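Local coordinates for aminotransferase AspB (Helicobacter pylori 26695, PDB 3EZS), which probably acts as a pyridoxal 5'-phosphate-dependent aminotransferase that moves amino groups between amino acids and 2-oxo acids, at residues 224-229 / 241-246; 192-197 / 205-210; 13-18 / 321-326. All coordinates share one frame; numbering follows the deposited sequence.

Contact 1 (224-229 / 241-246). With PO4 (phosphate ion), chain C.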
loop_
_atom_site.group_PDB
_atom_site.type_symbol
_atom_site.label_atom_id
_atom_site.label_comp_id
_atom_site.label_asym_id
_atom_site.label_seq_id
_atom_site.Cartn_x
_atom_site.Cartn_y
_atom_site.Cartn_z
ATOM N N LEU A 224 -8.960 -4.699 -18.605
ATOM C CA LEU A 224 -8.121 -5.151 -17.503
ATOM C C LEU A 224 -8.906 -6.074 -16.558
ATOM O O LEU A 224 -10.115 -5.958 -16.425
ATOM C CB LEU A 224 -7.608 -3.941 -16.704
ATOM C CG LEU A 224 -6.731 -2.927 -17.465
ATOM C CD1 LEU A 224 -7.012 -1.543 -17.008
ATOM C CD2 LEU A 224 -5.248 -3.256 -17.413
ATOM N N VAL A 225 -8.197 -7.005 -15.936
ATOM C CA VAL A 225 -8.772 -7.955 -14.993
ATOM C C VAL A 225 -7.898 -7.878 -13.751
ATOM O O VAL A 225 -6.694 -7.689 -13.849
ATOM C CB VAL A 225 -8.825 -9.413 -15.556
ATOM C CG1 VAL A 225 -9.772 -9.529 -16.784
ATOM C CG2 VAL A 225 -7.430 -9.924 -15.906
ATOM N N ILE A 226 -8.511 -8.019 -12.589
ATOM C CA ILE A 226 -7.830 -7.915 -11.303
ATOM C C ILE A 226 -7.973 -9.245 -10.554
ATOM O O ILE A 226 -9.070 -9.752 -10.397
ATOM C CB ILE A 226 -8.412 -6.724 -10.490
ATOM C CG1 ILE A 226 -8.053 -5.410 -11.185
ATOM C CG2 ILE A 226 -7.894 -6.735 -9.024
ATOM C CD1 ILE A 226 -8.578 -4.141 -10.500
ATOM N N HIS A 227 -6.853 -9.806 -10.112
ATOM C CA HIS A 227 -6.840 -11.099 -9.418
ATOM C C HIS A 227 -6.203 -10.979 -8.049
ATOM O O HIS A 227 -5.485 -10.015 -7.775
ATOM C CB HIS A 227 -6.127 -12.157 -10.273
ATOM C CG HIS A 227 -6.914 -12.591 -11.476
ATOM N ND1 HIS A 227 -7.546 -13.817 -11.550
ATOM C CD2 HIS A 227 -7.192 -11.954 -12.644
ATOM C CE1 HIS A 227 -8.158 -13.927 -12.718
ATOM N NE2 HIS A 227 -7.964 -12.812 -13.403
ATOM N N SER A 228 -6.508 -11.951 -7.190
ATOM C CA SER A 228 -5.978 -12.024 -5.832
ATOM C C SER A 228 -5.740 -13.471 -5.446
ATOM O O SER A 228 -6.452 -14.339 -5.892
ATOM C CB SER A 228 -6.973 -11.445 -4.841
ATOM O OG SER A 228 -6.530 -11.641 -3.504
ATOM N N LEU A 229 -4.774 -13.699 -4.566
ATOM C CA LEU A 229 -4.440 -15.034 -4.068
ATOM C C LEU A 229 -5.178 -15.403 -2.760
ATOM O O LEU A 229 -5.189 -16.559 -2.339
ATOM C CB LEU A 229 -2.949 -15.029 -3.758
ATOM C CG LEU A 229 -2.195 -16.340 -3.635
ATOM C CD1 LEU A 229 -2.343 -17.157 -4.921
ATOM C CD2 LEU A 229 -0.726 -16.027 -3.338
ATOM N N GLY A 241 -1.671 -10.125 -5.368
ATOM C CA GLY A 241 -2.639 -10.050 -6.441
ATOM C C GLY A 241 -1.925 -9.527 -7.664
ATOM O O GLY A 241 -0.694 -9.368 -7.659
ATOM N N PHE A 242 -2.699 -9.311 -8.718
ATOM C CA PHE A 242 -2.191 -8.743 -9.945
ATOM C C PHE A 242 -3.306 -8.100 -10.754
ATOM O O PHE A 242 -4.502 -8.262 -10.462
ATOM C CB PHE A 242 -1.383 -9.764 -10.782
ATOM C CG PHE A 242 -2.175 -10.944 -11.329
ATOM C CD1 PHE A 242 -2.877 -10.841 -12.530
ATOM C CD2 PHE A 242 -2.137 -12.177 -10.691
ATOM C CE1 PHE A 242 -3.584 -11.933 -13.047
ATOM C CE2 PHE A 242 -2.830 -13.267 -11.204
ATOM C CZ PHE A 242 -3.550 -13.142 -12.388
ATOM N N ILE A 243 -2.877 -7.327 -11.735
ATOM C CA ILE A 243 -3.746 -6.693 -12.712
ATOM C C ILE A 243 -3.113 -7.003 -14.071
ATOM O O ILE A 243 -1.906 -6.815 -14.257
ATOM C CB ILE A 243 -3.934 -5.187 -12.478
ATOM C CG1 ILE A 243 -4.885 -4.612 -13.532
ATOM C CG2 ILE A 243 -2.600 -4.448 -12.471
ATOM C CD1 ILE A 243 -5.392 -3.247 -13.187
ATOM N N ALA A 244 -3.934 -7.509 -14.995
ATOM C CA ALA A 244 -3.491 -7.907 -16.316
ATOM C C ALA A 244 -4.407 -7.347 -17.407
ATOM O O ALA A 244 -5.621 -7.187 -17.200
ATOM C CB ALA A 244 -3.433 -9.439 -16.396
ATOM N N GLY A 245 -3.821 -7.033 -18.561
ATOM C CA GLY A 245 -4.591 -6.500 -19.686
ATOM C C GLY A 245 -3.817 -5.505 -20.530
ATOM O O GLY A 245 -2.642 -5.726 -20.812
ATOM N N ASP A 246 -4.496 -4.420 -20.900
ATOM C CA ASP A 246 -3.976 -3.322 -21.760
ATOM C C ASP A 246 -2.569 -2.880 -21.362
ATOM O O ASP A 246 -2.396 -2.198 -20.351
ATOM C CB ASP A 246 -4.927 -2.123 -21.688
ATOM C CG ASP A 246 -4.685 -1.089 -22.781
ATOM O OD1 ASP A 246 -3.530 -0.846 -23.189
ATOM O OD2 ASP A 246 -5.693 -0.475 -23.192
HETATM P P PO4 C . -7.748 -8.975 -1.365
HETATM O O1 PO4 C . -7.023 -9.441 -2.597
HETATM O O2 PO4 C . -7.333 -7.590 -1.002
HETATM O O3 PO4 C . -7.400 -9.862 -0.223
HETATM O O4 PO4 C . -9.216 -8.945 -1.665
#
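H227 and F242 form a hydrogen-bonded pair of two antiparallel strands, and their side chains run next to each other in the same direction from one face of the sheet. The rings are near parallel, with planes only 10° apart, but displaced until little of one covers the other, the centroids of H227 and F242 being 4.8 Å apart. The imidazole therefore does not stack squarely; what sits over the phenyl face is H227 CB, 3.6 Å from the centroid of F242 in a CH-pi contact. F242 gets there because its CG is tucked between the backbone N and carbonyl carbon (chi1 65°), which folds the ring back over its partner strand. V225 CG2 continues this face, lying 4.1 Å from A244 CB, while W276 meets the phenyl from elsewhere in the chain.

On the other face I226 and I243 cross obliquely, with CG1 of I226 4.0 Å from CD1 of I243. Helices 92-102 and 247-257 pack against this aliphatic patch. Further along, L224 CD2 lies 4.1 Å from CG1 of I243.

The bond from H227 N to F242 O is 2.8 Å and nearly straight. S228 OG comes very close to O1 of a phosphate ion, too close for the exact geometry to be trusted. The ion, probably from the crystallisation liquor, is bound by S230, R239 and the backbone N of S91 and R92, consistent with the pocket for the cofactor's phosphate. Four backbone bonds satisfy the N-H and C=O groups of V225, H227, F242 and A244 in a buried place, leaving the two faces to aromatic and aliphatic packing.

Contact 2 (192-197 / 205-210); sequences NDECYS and PPSLLE. With EDO (1,2-ethanediol), chain F.
P205 leads the second segment in by leaning its ring on the end of a turn: CG packs 3.4 Å from O of S197. That carbonyl accepts from R75 NH2, and the same guanidinium nitrogen bonds P205 O, tying both segments to helix 62-76. P206 packs on L173.

S207 makes the first polar link, its OG donating to E194 OE1 over 2.8 Å on the syn lone pair. This hydroxyl has a second task, accepting from L209 N as the N-cap of helix 208-214. L208 then sends its backbone N-H almost straight (169°) to the syn lone pair of E194 OE2, 2.8 Å from N of L208. With CG trans to the backbone N (chi1 177°), its side chain reaches back to the strand, where CD2 lies 3.7 Å from N192 CB. E210 finishes the run: its OE2 accepts from S207 N, 2.9 Å away, from above the carboxylate plane.

E194 can span the gap because its chain is extended beyond CG. N192 ND2 adds a bond to the anti side of OE2 and H227 NE2 a weak one to OE1, so the buried carboxylate is fixed in position and rotation, and the helix N terminus would probably stabilise its charge. D193, bonded by Y121, is probably placed like the aspartate that faces the cofactor's pyridine nitrogen in relatives. S207 and E210 form a capping box, opening the helix of a beta-alpha-beta unit running from strand 189-193 to strand 223-228.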
loop_
_atom_site.group_PDB
_atom_site.type_symbol
_atom_site.label_atom_id
_atom_site.label_comp_id
_atom_site.label_asym_id
_atom_site.label_seq_id
_atom_site.Cartn_x
_atom_site.Cartn_y
_atom_site.Cartn_z
ATOM N N ASN A 192 -12.752 -6.179 -14.934
ATOM C CA ASN A 192 -13.474 -7.197 -14.203
ATOM C C ASN A 192 -12.672 -7.558 -12.943
ATOM O O ASN A 192 -11.481 -7.872 -13.012
ATOM C CB ASN A 192 -13.749 -8.444 -15.044
ATOM C CG ASN A 192 -14.692 -9.441 -14.339
ATOM O OD1 ASN A 192 -15.519 -9.063 -13.514
ATOM N ND2 ASN A 192 -14.569 -10.718 -14.688
ATOM N N ASP A 193 -13.324 -7.432 -11.794
ATOM C CA ASP A 193 -12.786 -7.869 -10.516
ATOM C C ASP A 193 -12.979 -9.382 -10.556
ATOM O O ASP A 193 -14.088 -9.883 -10.345
ATOM C CB ASP A 193 -13.584 -7.220 -9.394
ATOM C CG ASP A 193 -13.235 -7.747 -8.015
ATOM O OD1 ASP A 193 -12.502 -8.744 -7.891
ATOM O OD2 ASP A 193 -13.737 -7.150 -7.044
ATOM N N GLU A 194 -11.901 -10.105 -10.862
ATOM C CA GLU A 194 -11.950 -11.562 -11.009
ATOM C C GLU A 194 -11.437 -12.332 -9.794
ATOM O O GLU A 194 -10.894 -13.436 -9.930
ATOM C CB GLU A 194 -11.188 -11.972 -12.283
ATOM C CG GLU A 194 -11.843 -11.431 -13.503
ATOM C CD GLU A 194 -11.311 -11.945 -14.825
ATOM O OE1 GLU A 194 -10.185 -12.495 -14.928
ATOM O OE2 GLU A 194 -12.070 -11.780 -15.786
ATOM N N CYS A 195 -11.651 -11.763 -8.612
ATOM C CA CYS A 195 -11.157 -12.402 -7.388
ATOM C C CYS A 195 -11.862 -13.709 -6.984
ATOM O O CYS A 195 -11.326 -14.459 -6.155
ATOM C CB CYS A 195 -11.086 -11.385 -6.254
ATOM S SG CYS A 195 -9.890 -10.095 -6.660
ATOM N N TYR A 196 -13.006 -14.032 -7.596
ATOM C CA TYR A 196 -13.696 -15.306 -7.330
ATOM C C TYR A 196 -13.543 -16.309 -8.471
ATOM O O TYR A 196 -14.214 -17.333 -8.487
ATOM C CB TYR A 196 -15.187 -15.055 -7.012
ATOM C CG TYR A 196 -15.344 -14.302 -5.711
ATOM C CD1 TYR A 196 -15.325 -14.967 -4.499
ATOM C CD2 TYR A 196 -15.447 -12.923 -5.695
ATOM C CE1 TYR A 196 -15.434 -14.284 -3.302
ATOM C CE2 TYR A 196 -15.547 -12.225 -4.505
ATOM C CZ TYR A 196 -15.538 -12.912 -3.306
ATOM O OH TYR A 196 -15.648 -12.231 -2.114
ATOM N N SER A 197 -12.615 -16.065 -9.391
ATOM C CA SER A 197 -12.488 -16.940 -10.551
ATOM C C SER A 197 -12.019 -18.359 -10.216
ATOM O O SER A 197 -12.202 -19.256 -11.019
ATOM C CB SER A 197 -11.606 -16.282 -11.622
ATOM O OG SER A 197 -10.328 -15.986 -11.098
ATOM N N PRO A 205 -15.294 -20.432 -14.359
ATOM C CA PRO A 205 -15.807 -19.231 -15.027
ATOM C C PRO A 205 -14.791 -18.615 -16.007
ATOM O O PRO A 205 -13.582 -18.733 -15.819
ATOM C CB PRO A 205 -16.050 -18.273 -13.867
ATOM C CG PRO A 205 -15.020 -18.674 -12.855
ATOM C CD PRO A 205 -15.007 -20.179 -12.932
ATOM N N PRO A 206 -15.276 -17.953 -17.061
ATOM C CA PRO A 206 -14.323 -17.379 -17.992
ATOM C C PRO A 206 -13.758 -16.027 -17.556
ATOM O O PRO A 206 -14.433 -15.252 -16.854
ATOM C CB PRO A 206 -15.148 -17.213 -19.253
ATOM C CG PRO A 206 -16.559 -17.032 -18.775
ATOM C CD PRO A 206 -16.673 -17.719 -17.457
ATOM N N SER A 207 -12.509 -15.759 -17.936
ATOM C CA SER A 207 -11.922 -14.433 -17.711
ATOM C C SER A 207 -12.377 -13.502 -18.828
ATOM O O SER A 207 -12.619 -13.931 -19.942
ATOM C CB SER A 207 -10.404 -14.474 -17.732
ATOM O OG SER A 207 -9.858 -13.170 -17.664
ATOM N N LEU A 208 -12.479 -12.223 -18.513
ATOM C CA LEU A 208 -12.801 -11.192 -19.497
ATOM C C LEU A 208 -11.716 -11.106 -20.600
ATOM O O LEU A 208 -11.992 -10.649 -21.721
ATOM C CB LEU A 208 -12.984 -9.833 -18.765
ATOM C CG LEU A 208 -13.267 -8.545 -19.543
ATOM C CD1 LEU A 208 -14.535 -8.659 -20.427
ATOM C CD2 LEU A 208 -13.372 -7.338 -18.584
ATOM N N LEU A 209 -10.478 -11.512 -20.292
ATOM C CA LEU A 209 -9.413 -11.510 -21.322
ATOM C C LEU A 209 -9.630 -12.621 -22.357
ATOM O O LEU A 209 -9.153 -12.516 -23.515
ATOM C CB LEU A 209 -7.998 -11.562 -20.721
ATOM C CG LEU A 209 -7.567 -10.436 -19.761
ATOM C CD1 LEU A 209 -6.039 -10.437 -19.571
ATOM C CD2 LEU A 209 -8.021 -9.064 -20.251
ATOM N N GLU A 210 -10.357 -13.670 -21.980
ATOM C CA GLU A 210 -10.719 -14.717 -22.957
ATOM C C GLU A 210 -11.717 -14.150 -23.985
ATOM O O GLU A 210 -11.688 -14.505 -25.162
ATOM C CB GLU A 210 -11.356 -15.924 -22.280
ATOM C CG GLU A 210 -10.480 -16.653 -21.287
ATOM C CD GLU A 210 -11.202 -17.881 -20.700
ATOM O OE1 GLU A 210 -11.571 -18.756 -21.485
ATOM O OE2 GLU A 210 -11.385 -17.980 -19.465
HETATM C C1 EDO F . -15.091 -9.065 -2.929
HETATM O O1 EDO F . -13.765 -9.541 -2.640
HETATM C C2 EDO F . -15.075 -8.314 -4.273
HETATM O O2 EDO F . -15.377 -9.105 -5.420
#

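Contact 3 (13-18 / 321-326)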
loop_
_atom_site.group_PDB
_atom_site.type_symbol
_atom_site.label_atom_id
_atom_site.label_comp_id
_atom_site.label_asym_id
_atom_site.label_seq_id
_atom_site.Cartn_x
_atom_site.Cartn_y
_atom_site.Cartn_z
ATOM N N ARG A 13 -23.305 -4.964 13.119
ATOM C CA ARG A 13 -23.069 -4.843 14.558
ATOM C C ARG A 13 -24.161 -3.979 15.177
ATOM O O ARG A 13 -24.718 -4.345 16.221
ATOM C CB ARG A 13 -21.686 -4.241 14.826
ATOM C CG ARG A 13 -21.247 -4.198 16.303
ATOM C CD ARG A 13 -19.746 -3.850 16.395
ATOM N NE ARG A 13 -19.458 -2.552 15.760
ATOM C CZ ARG A 13 -18.246 -2.092 15.431
ATOM N NH1 ARG A 13 -17.147 -2.812 15.654
ATOM N NH2 ARG A 13 -18.138 -0.897 14.847
ATOM N N ALA A 14 -24.497 -2.864 14.526
ATOM C CA ALA A 14 -25.544 -1.951 15.020
ATOM C C ALA A 14 -26.909 -2.610 15.057
ATOM O O ALA A 14 -27.658 -2.424 16.010
ATOM C CB ALA A 14 -25.615 -0.679 14.171
ATOM N N LEU A 15 -27.234 -3.367 14.007
ATOM C CA LEU A 15 -28.513 -4.081 13.924
ATOM C C LEU A 15 -28.712 -5.110 15.061
ATOM O O LEU A 15 -29.806 -5.250 15.599
ATOM C CB LEU A 15 -28.599 -4.812 12.585
ATOM C CG LEU A 15 -29.885 -5.596 12.303
ATOM C CD1 LEU A 15 -31.125 -4.678 12.096
ATOM C CD2 LEU A 15 -29.682 -6.508 11.137
ATOM N N LEU A 16 -27.652 -5.826 15.408
ATOM C CA LEU A 16 -27.725 -6.900 16.403
ATOM C C LEU A 16 -27.339 -6.512 17.844
ATOM O O LEU A 16 -27.474 -7.329 18.750
ATOM C CB LEU A 16 -26.843 -8.065 15.924
ATOM C CG LEU A 16 -27.104 -8.592 14.508
ATOM C CD1 LEU A 16 -26.126 -9.761 14.139
ATOM C CD2 LEU A 16 -28.563 -9.021 14.355
ATOM N N LYS A 17 -26.897 -5.270 18.041
ATOM C CA LYS A 17 -26.421 -4.752 19.339
ATOM C C LYS A 17 -27.385 -4.957 20.513
ATOM O O LYS A 17 -26.965 -5.299 21.606
ATOM C CB LYS A 17 -26.067 -3.263 19.189
ATOM C CG LYS A 17 -25.342 -2.638 20.370
ATOM C CD LYS A 17 -24.834 -1.226 20.021
ATOM N N GLU A 18 -28.679 -4.787 20.280
ATOM C CA GLU A 18 -29.660 -4.961 21.342
ATOM C C GLU A 18 -30.112 -6.417 21.553
ATOM O O GLU A 18 -31.016 -6.657 22.365
ATOM C CB GLU A 18 -30.879 -4.072 21.063
ATOM C CG GLU A 18 -30.534 -2.586 20.964
ATOM C CD GLU A 18 -31.743 -1.693 20.692
ATOM O OE1 GLU A 18 -32.882 -2.217 20.617
ATOM O OE2 GLU A 18 -31.540 -0.462 20.560
ATOM N N ASN A 321 -34.828 -7.863 9.246
ATOM C CA ASN A 321 -35.657 -8.602 10.172
ATOM C C ASN A 321 -35.309 -10.082 10.282
ATOM O O ASN A 321 -35.367 -10.648 11.384
ATOM C CB ASN A 321 -37.131 -8.446 9.795
ATOM C CG ASN A 321 -37.650 -7.041 10.062
ATOM O OD1 ASN A 321 -36.963 -6.209 10.670
ATOM N ND2 ASN A 321 -38.870 -6.776 9.626
ATOM N N PHE A 322 -34.967 -10.704 9.155
ATOM C CA PHE A 322 -34.595 -12.115 9.134
ATOM C C PHE A 322 -33.286 -12.308 9.895
ATOM O O PHE A 322 -33.136 -13.266 10.637
ATOM C CB PHE A 322 -34.458 -12.607 7.683
ATOM C CG PHE A 322 -34.237 -14.093 7.547
ATOM C CD1 PHE A 322 -35.307 -14.966 7.520
ATOM C CD2 PHE A 322 -32.962 -14.613 7.407
ATOM C CE1 PHE A 322 -35.107 -16.339 7.389
ATOM C CE2 PHE A 322 -32.756 -15.972 7.255
ATOM C CZ PHE A 322 -33.838 -16.843 7.262
ATOM N N ALA A 323 -32.344 -11.388 9.704
ATOM C CA ALA A 323 -31.051 -11.459 10.397
ATOM C C ALA A 323 -31.245 -11.391 11.905
ATOM O O ALA A 323 -30.610 -12.152 12.617
ATOM C CB ALA A 323 -30.089 -10.346 9.936
ATOM N N LYS A 324 -32.115 -10.481 12.364
ATOM C CA LYS A 324 -32.413 -10.279 13.788
ATOM C C LYS A 324 -33.020 -11.510 14.404
ATOM O O LYS A 324 -32.576 -11.946 15.457
ATOM C CB LYS A 324 -33.348 -9.065 14.012
ATOM C CG LYS A 324 -32.632 -7.728 14.259
ATOM C CD LYS A 324 -33.425 -6.480 13.806
ATOM C CE LYS A 324 -34.872 -6.410 14.258
ATOM N NZ LYS A 324 -35.619 -5.310 13.556
ATOM N N THR A 325 -34.050 -12.043 13.751
ATOM C CA THR A 325 -34.737 -13.248 14.211
ATOM C C THR A 325 -33.795 -14.445 14.313
ATOM O O THR A 325 -33.794 -15.153 15.331
ATOM C CB THR A 325 -35.923 -13.633 13.275
ATOM O OG1 THR A 325 -36.837 -12.541 13.214
ATOM C CG2 THR A 325 -36.677 -14.869 13.811
ATOM N N LEU A 326 -32.992 -14.668 13.274
ATOM C CA LEU A 326 -32.087 -15.808 13.267
ATOM C C LEU A 326 -31.016 -15.695 14.371
ATOM O O LEU A 326 -30.687 -16.677 15.027
ATOM C CB LEU A 326 -31.454 -15.950 11.877
ATOM C CG LEU A 326 -30.674 -17.225 11.569
ATOM C CD1 LEU A 326 -31.564 -18.445 11.554
ATOM C CD2 LEU A 326 -29.976 -17.066 10.238
#
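L15 drives its forked end into the flank of helix 319-330, straddling two neighbouring residues. One methyl, CD2, rests 4.0 Å from CB of A323; the other, CD1, presses on the K324 chain, only 3.4 Å from CD of K324, which is tighter than usual for two carbons. With CG opposite the backbone N (chi1 -179°), the fork reaches helix 319-330.

K324 has a less regular shape. Its first torsion, -92°, lies well off a staggered value, and the chain bends again at chi3 (49°), laying CG and CD at about a right angle across L15. The bend also brings NZ back to its own helix, where it makes a weak bond to OD1 of N321, 3.3 Å from NZ of K324. L16 comes in alongside: its CD2 lies 4.1 Å from CA of K324 and about as far from the carbonyl oxygen of A323.

P336, Y339 and E320 also pack on L15, and Y327 on L16. The contact is therefore carried by methyls and the aliphatic part of a lysine, whose ammonium end makes a weak bond to N321 on its own helix.

In the fold
From the N terminus, helix 8-16 opens contact 3, which stays open for some 300 residues until helix 319-330 closes it, tying the start of the chain to its C-terminal part. Within that long excursion two short loops close one after the other, without crossing: contact 2 between 192-197 and 205-210, then contact 1 between 224-229 and 241-246, with helix 208-214 leading into strand 223-228. These two share the large mixed sheet and touch directly, I226 pairing by backbone with N192 and E194. Contact 3 lies apart, its nearest atoms about 19 Å from contact 2 and about 24 Å from contact 1.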